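Local coordinates for protein fructose-bisphosphate aldolase (Plasmodium falciparum, PDB 4TR9) that belongs to the class I fructose-bisphosphate aldolases, a TIM-barrel family, and is modelled in an assembly of four protein chains with 38D bound, at residues 196-201 with 214-219; 208-213 with 261-266. One frame throughout, in Å; residues are numbered along the deposited sequence.

Following the chain from the N terminus, strand 191-198 comes first, carrying 196-201, and interaction 1 closes a short loop of 12 residues when 214-219 on helix 206-226 folds back over that strand. Interaction 2 starts inside this loop, at 208-213, the six residues just before 214-219 on the same helix, and closes only after 47 further residues, at 261-266 on helix 253-267. The two loops therefore cross. Together they tie a barrel strand to its covering helix and that helix to its neighbour in the outer layer. The contact centres lie 9 Å apart and adjoin directly, with I198 packing on T213 and Q214 on T263.

Interaction 1 (196-201 with 214-219)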
loop_
_atom_site.group_PDB
_atom_site.type_symbol
_atom_site.label_atom_id
_atom_site.label_comp_id
_atom_site.label_asym_id
_atom_site.label_seq_id
_atom_site.Cartn_x
_atom_site.Cartn_y
_atom_site.Cartn_z
ATOM N N PRO A 196 -8.429 18.163 -0.656
ATOM C CA PRO A 196 -7.033 17.989 -0.250
ATOM C C PRO A 196 -6.203 19.226 -0.580
ATOM O O PRO A 196 -5.362 19.183 -1.478
ATOM C CB PRO A 196 -6.584 16.786 -1.079
ATOM C CG PRO A 196 -7.376 16.913 -2.342
ATOM C CD PRO A 196 -8.695 17.559 -1.974
ATOM N N GLU A 197 -6.442 20.319 0.138
ATOM C CA GLU A 197 -5.778 21.581 -0.164
ATOM C C GLU A 197 -4.286 21.547 0.139
ATOM O O GLU A 197 -3.873 21.276 1.266
ATOM C CB GLU A 197 -6.423 22.732 0.610
ATOM C CG GLU A 197 -5.746 24.074 0.360
ATOM C CD GLU A 197 -6.328 25.193 1.199
ATOM O OE1 GLU A 197 -7.242 24.921 2.006
ATOM O OE2 GLU A 197 -5.870 26.345 1.052
ATOM N N ILE A 198 -3.486 21.825 -0.884
ATOM C CA ILE A 198 -2.052 21.994 -0.712
ATOM C C ILE A 198 -1.718 23.481 -0.655
ATOM O O ILE A 198 -1.949 24.212 -1.619
ATOM C CB ILE A 198 -1.260 21.330 -1.849
ATOM C CG1 ILE A 198 -1.536 19.826 -1.884
ATOM C CG2 ILE A 198 0.223 21.593 -1.682
ATOM C CD1 ILE A 198 -0.784 19.097 -2.970
ATOM N N LEU A 199 -1.183 23.922 0.479
ATOM C CA LEU A 199 -0.856 25.331 0.678
ATOM C C LEU A 199 0.211 25.812 -0.300
ATOM O O LEU A 199 1.161 25.089 -0.602
ATOM C CB LEU A 199 -0.387 25.570 2.114
ATOM C CG LEU A 199 -1.409 25.282 3.214
ATOM C CD1 LEU A 199 -0.841 25.637 4.579
ATOM C CD2 LEU A 199 -2.701 26.039 2.952
ATOM N N ALA A 200 0.049 27.036 -0.790
ATOM C CA ALA A 200 1.015 27.627 -1.708
ATOM C C ALA A 200 2.107 28.368 -0.943
ATOM O O ALA A 200 2.932 29.063 -1.536
ATOM C CB ALA A 200 0.318 28.563 -2.683
ATOM N N ASP A 201 2.106 28.214 0.378
ATOM C CA ASP A 201 3.110 28.841 1.228
ATOM C C ASP A 201 4.487 28.229 0.989
ATOM O O ASP A 201 4.651 27.010 1.035
ATOM C CB ASP A 201 2.722 28.709 2.703
ATOM C CG ASP A 201 1.385 29.357 3.014
ATOM O OD1 ASP A 201 1.076 30.406 2.411
ATOM O OD2 ASP A 201 0.645 28.817 3.864
ATOM N N GLN A 214 0.202 16.080 -8.040
ATOM C CA GLN A 214 -0.015 14.841 -8.776
ATOM C C GLN A 214 0.143 13.627 -7.865
ATOM O O GLN A 214 -0.605 12.656 -7.971
ATOM C CB GLN A 214 0.951 14.749 -9.959
ATOM C CG GLN A 214 0.851 13.456 -10.750
ATOM C CD GLN A 214 1.771 13.439 -11.954
ATOM O OE1 GLN A 214 2.245 14.483 -12.404
ATOM N NE2 GLN A 214 2.030 12.249 -12.483
ATOM N N LYS A 215 1.119 13.693 -6.964
ATOM C CA LYS A 215 1.378 12.601 -6.031
ATOM C C LYS A 215 0.266 12.483 -4.993
ATOM O O LYS A 215 -0.170 11.380 -4.661
ATOM C CB LYS A 215 2.726 12.803 -5.334
ATOM C CG LYS A 215 3.091 11.703 -4.351
ATOM C CD LYS A 215 4.372 12.036 -3.605
ATOM C CE LYS A 215 4.761 10.926 -2.642
ATOM N NZ LYS A 215 5.060 9.650 -3.351
ATOM N N VAL A 216 -0.186 13.624 -4.485
ATOM C CA VAL A 216 -1.244 13.648 -3.482
ATOM C C VAL A 216 -2.568 13.155 -4.060
ATOM O O VAL A 216 -3.227 12.298 -3.469
ATOM C CB VAL A 216 -1.438 15.063 -2.900
ATOM C CG1 VAL A 216 -2.668 15.109 -2.005
ATOM C CG2 VAL A 216 -0.200 15.492 -2.128
ATOM N N LEU A 217 -2.947 13.689 -5.219
ATOM C CA LEU A 217 -4.199 13.311 -5.867
ATOM C C LEU A 217 -4.243 11.823 -6.204
ATOM O O LEU A 217 -5.303 11.200 -6.152
ATOM C CB LEU A 217 -4.421 14.141 -7.133
ATOM C CG LEU A 217 -4.802 15.608 -6.912
ATOM C CD1 LEU A 217 -5.128 16.286 -8.234
ATOM C CD2 LEU A 217 -5.969 15.722 -5.942
ATOM N N SER A 218 -3.091 11.257 -6.548
ATOM C CA SER A 218 -2.999 9.833 -6.844
ATOM C C SER A 218 -3.337 9.000 -5.612
ATOM O O SER A 218 -4.010 7.975 -5.707
ATOM C CB SER A 218 -1.601 9.477 -7.353
ATOM O OG SER A 218 -1.475 8.083 -7.568
ATOM N N CYS A 219 -2.866 9.453 -4.455
ATOM C CA CYS A 219 -3.116 8.757 -3.200
ATOM C C CYS A 219 -4.534 9.013 -2.698
ATOM O O CYS A 219 -5.152 8.141 -2.085
ATOM C CB CYS A 219 -2.098 9.182 -2.141
ATOM S SG CYS A 219 -2.225 8.284 -0.580
#
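P196 and L217 are the nearest CA pair, 7.8 Å apart, where strand 196-198 and helix 214-219 run nearly antiparallel at 168° with 10.0 Å between their axes. No hydrogen bond spans the gap; four buried apolar side chains fill it. V216 carries the helix side of the contact, its two methyls divided between two strand residues. With chi1 at 172°, CG1 lies anti to the backbone N and faces P196, CG1 to CB of the proline 4.4 Å, a light touch. The other branch does more: V216 CG2 meets I198 CD1 at 3.7 Å, and the same CD1 is 4.1 Å from V216 CB. I198 gets there by placing CG1 anti to its carbonyl carbon (chi1 -61°) and keeping the chain extended beyond it, and the two side chains slide past one another in opposite directions.

This is strand against helix within a beta-alpha-beta unit of the TIM barrel: strand 191-198 leads into helix 206-226, which lies on the outside of the barrel and returns the chain to the adjacent parallel strand 235-236. P196 and I198 point at the helix, while E197 between them points away from it and makes a salt bridge with R154, a residue of the pocket holding 38D. The side chain of P196 itself is about 10 Å from that ligand.

The remaining contact is at the other end of the patch. The CB of L217 does not aim at the strand, but its CD2 methyl swings over to lie 4.0 Å from CG of P196, the two side chains crossing at about a right angle. Beyond the strand, L217 also packs on L264 and T267 of helix 253-267, and P196 on L178 of helix 168-187.

Interaction 2 (208-213 with 261-266); sequences VCAVVT and VRTLRR
A210 and T263 are directly across from one another, their CA atoms 6.2 Å apart, between two neighbouring helices of the outer layer of the TIM barrel. Helix 208-213 and helix 261-266 run almost parallel, crossing at -17° with 9.8 Å between their axes, and alanine and threonine side chains lie between them.

The tight part is a threonine pair. CG2 of T263 rests against CG2 of T213 at 3.7 Å, the two side chains crossing at about a right angle. T263 turns CG2 anti to its backbone N, which leaves OG1 on the A210 side, 3.9 Å from CB of the alanine. That is a van der Waals contact; the hydroxyl's hydrogen bond goes to the carbonyl O of L259, one turn back. V241, from a loop, packs on both A210 and T263.

The looser flank belongs to R262, which is partly exposed. A bend at chi3 (76°) brings its NH1 to 4.0 Å from CB of A210, which meets the guanidinium at its edge, near the plane. Over one face of that group lies NH2 of R266, 3.4 Å above the plane and shifted to the rim. NE of R266 makes a salt bridge with E232 of the second subunit.

Back on the tight side, T213 secures its own hydroxyl within the helix: OG1 donates to C209 O at 2.6 Å, tilted 32° from the carbonyl plane, while T213 N bonds to the same oxygen from the opposite face.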
loop_
_atom_site.group_PDB
_atom_site.type_symbol
_atom_site.label_atom_id
_atom_site.label_comp_id
_atom_site.label_asym_id
_atom_site.label_seq_id
_atom_site.Cartn_x
_atom_site.Cartn_y
_atom_site.Cartn_z
ATOM N N VAL A 208 7.426 22.079 -8.914
ATOM C CA VAL A 208 7.401 21.299 -7.683
ATOM C C VAL A 208 5.966 21.072 -7.224
ATOM O O VAL A 208 5.596 19.966 -6.827
ATOM C CB VAL A 208 8.198 21.990 -6.559
ATOM C CG1 VAL A 208 8.072 21.216 -5.255
ATOM C CG2 VAL A 208 9.657 22.137 -6.958
ATOM N N CYS A 209 5.158 22.126 -7.293
ATOM C CA CYS A 209 3.758 22.049 -6.894
ATOM C C CYS A 209 2.986 21.043 -7.743
ATOM O O CYS A 209 2.105 20.348 -7.243
ATOM C CB CYS A 209 3.097 23.425 -6.990
ATOM S SG CYS A 209 1.350 23.444 -6.521
ATOM N N ALA A 210 3.325 20.968 -9.026
ATOM C CA ALA A 210 2.678 20.028 -9.933
ATOM C C ALA A 210 2.987 18.587 -9.543
ATOM O O ALA A 210 2.094 17.741 -9.498
ATOM C CB ALA A 210 3.107 20.290 -11.367
ATOM N N VAL A 211 4.257 18.317 -9.259
ATOM C CA VAL A 211 4.695 16.979 -8.878
ATOM C C VAL A 211 4.050 16.541 -7.566
ATOM O O VAL A 211 3.600 15.402 -7.432
ATOM C CB VAL A 211 6.229 16.908 -8.740
ATOM C CG1 VAL A 211 6.659 15.533 -8.260
ATOM C CG2 VAL A 211 6.897 17.246 -10.063
ATOM N N VAL A 212 4.001 17.457 -6.604
ATOM C CA VAL A 212 3.401 17.175 -5.305
ATOM C C VAL A 212 1.894 16.954 -5.425
ATOM O O VAL A 212 1.357 15.992 -4.876
ATOM C CB VAL A 212 3.669 18.313 -4.301
ATOM C CG1 VAL A 212 2.867 18.104 -3.025
ATOM C CG2 VAL A 212 5.156 18.409 -3.994
ATOM N N THR A 213 1.221 17.845 -6.145
ATOM C CA THR A 213 -0.223 17.743 -6.328
ATOM C C THR A 213 -0.592 16.447 -7.039
ATOM O O THR A 213 -1.568 15.788 -6.683
ATOM C CB THR A 213 -0.779 18.938 -7.125
ATOM O OG1 THR A 213 -0.415 20.160 -6.470
ATOM C CG2 THR A 213 -2.293 18.856 -7.226
ATOM N N VAL A 261 -4.127 21.819 -15.625
ATOM C CA VAL A 261 -4.841 20.894 -16.499
ATOM C C VAL A 261 -4.075 19.582 -16.647
ATOM O O VAL A 261 -4.662 18.501 -16.586
ATOM C CB VAL A 261 -5.087 21.510 -17.894
ATOM C CG1 VAL A 261 -5.583 20.456 -18.871
ATOM C CG2 VAL A 261 -6.081 22.658 -17.798
ATOM N N ARG A 262 -2.761 19.682 -16.829
ATOM C CA ARG A 262 -1.914 18.501 -16.960
ATOM C C ARG A 262 -1.970 17.637 -15.703
ATOM O O ARG A 262 -2.023 16.411 -15.785
ATOM C CB ARG A 262 -0.467 18.902 -17.248
ATOM C CG ARG A 262 0.442 17.724 -17.568
ATOM C CD ARG A 262 1.896 18.148 -17.668
ATOM N NE ARG A 262 2.486 18.385 -16.355
ATOM C CZ ARG A 262 3.757 18.714 -16.157
ATOM N NH1 ARG A 262 4.211 18.910 -14.926
ATOM N NH2 ARG A 262 4.576 18.849 -17.191
ATOM N N THR A 263 -1.964 18.286 -14.543
ATOM C CA THR A 263 -2.000 17.580 -13.268
ATOM C C THR A 263 -3.315 16.826 -13.085
ATOM O O THR A 263 -3.331 15.692 -12.605
ATOM C CB THR A 263 -1.805 18.548 -12.085
ATOM O OG1 THR A 263 -0.595 19.293 -12.270
ATOM C CG2 THR A 263 -1.729 17.782 -10.771
ATOM N N LEU A 264 -4.415 17.460 -13.477
ATOM C CA LEU A 264 -5.737 16.860 -13.332
ATOM C C LEU A 264 -5.949 15.713 -14.314
ATOM O O LEU A 264 -6.507 14.676 -13.955
ATOM C CB LEU A 264 -6.826 17.917 -13.522
ATOM C CG LEU A 264 -6.892 19.013 -12.456
ATOM C CD1 LEU A 264 -8.015 19.991 -12.762
ATOM C CD2 LEU A 264 -7.062 18.406 -11.071
ATOM N N ARG A 265 -5.502 15.901 -15.552
ATOM C CA ARG A 265 -5.660 14.881 -16.583
ATOM C C ARG A 265 -4.868 13.620 -16.254
ATOM O O ARG A 265 -5.239 12.521 -16.664
ATOM C CB ARG A 265 -5.236 15.425 -17.948
ATOM C CG ARG A 265 -6.188 16.460 -18.526
ATOM C CD ARG A 265 -5.744 16.910 -19.907
ATOM N NE ARG A 265 -5.674 15.797 -20.848
ATOM C CZ ARG A 265 -6.703 15.363 -21.569
ATOM N NH1 ARG A 265 -6.548 14.344 -22.402
ATOM N NH2 ARG A 265 -7.888 15.948 -21.458
ATOM N N ARG A 266 -3.781 13.782 -15.509
ATOM C CA ARG A 266 -2.928 12.655 -15.146
ATOM C C ARG A 266 -3.452 11.879 -13.940
ATOM O O ARG A 266 -3.010 10.760 -13.682
ATOM C CB ARG A 266 -1.504 13.134 -14.856
ATOM C CG ARG A 266 -0.694 13.520 -16.083
ATOM C CD ARG A 266 0.686 14.019 -15.676
ATOM N NE ARG A 266 1.527 14.344 -16.825
ATOM C CZ ARG A 266 2.751 14.852 -16.732
ATOM N NH1 ARG A 266 3.447 15.117 -17.829
ATOM N NH2 ARG A 266 3.280 15.098 -15.541
#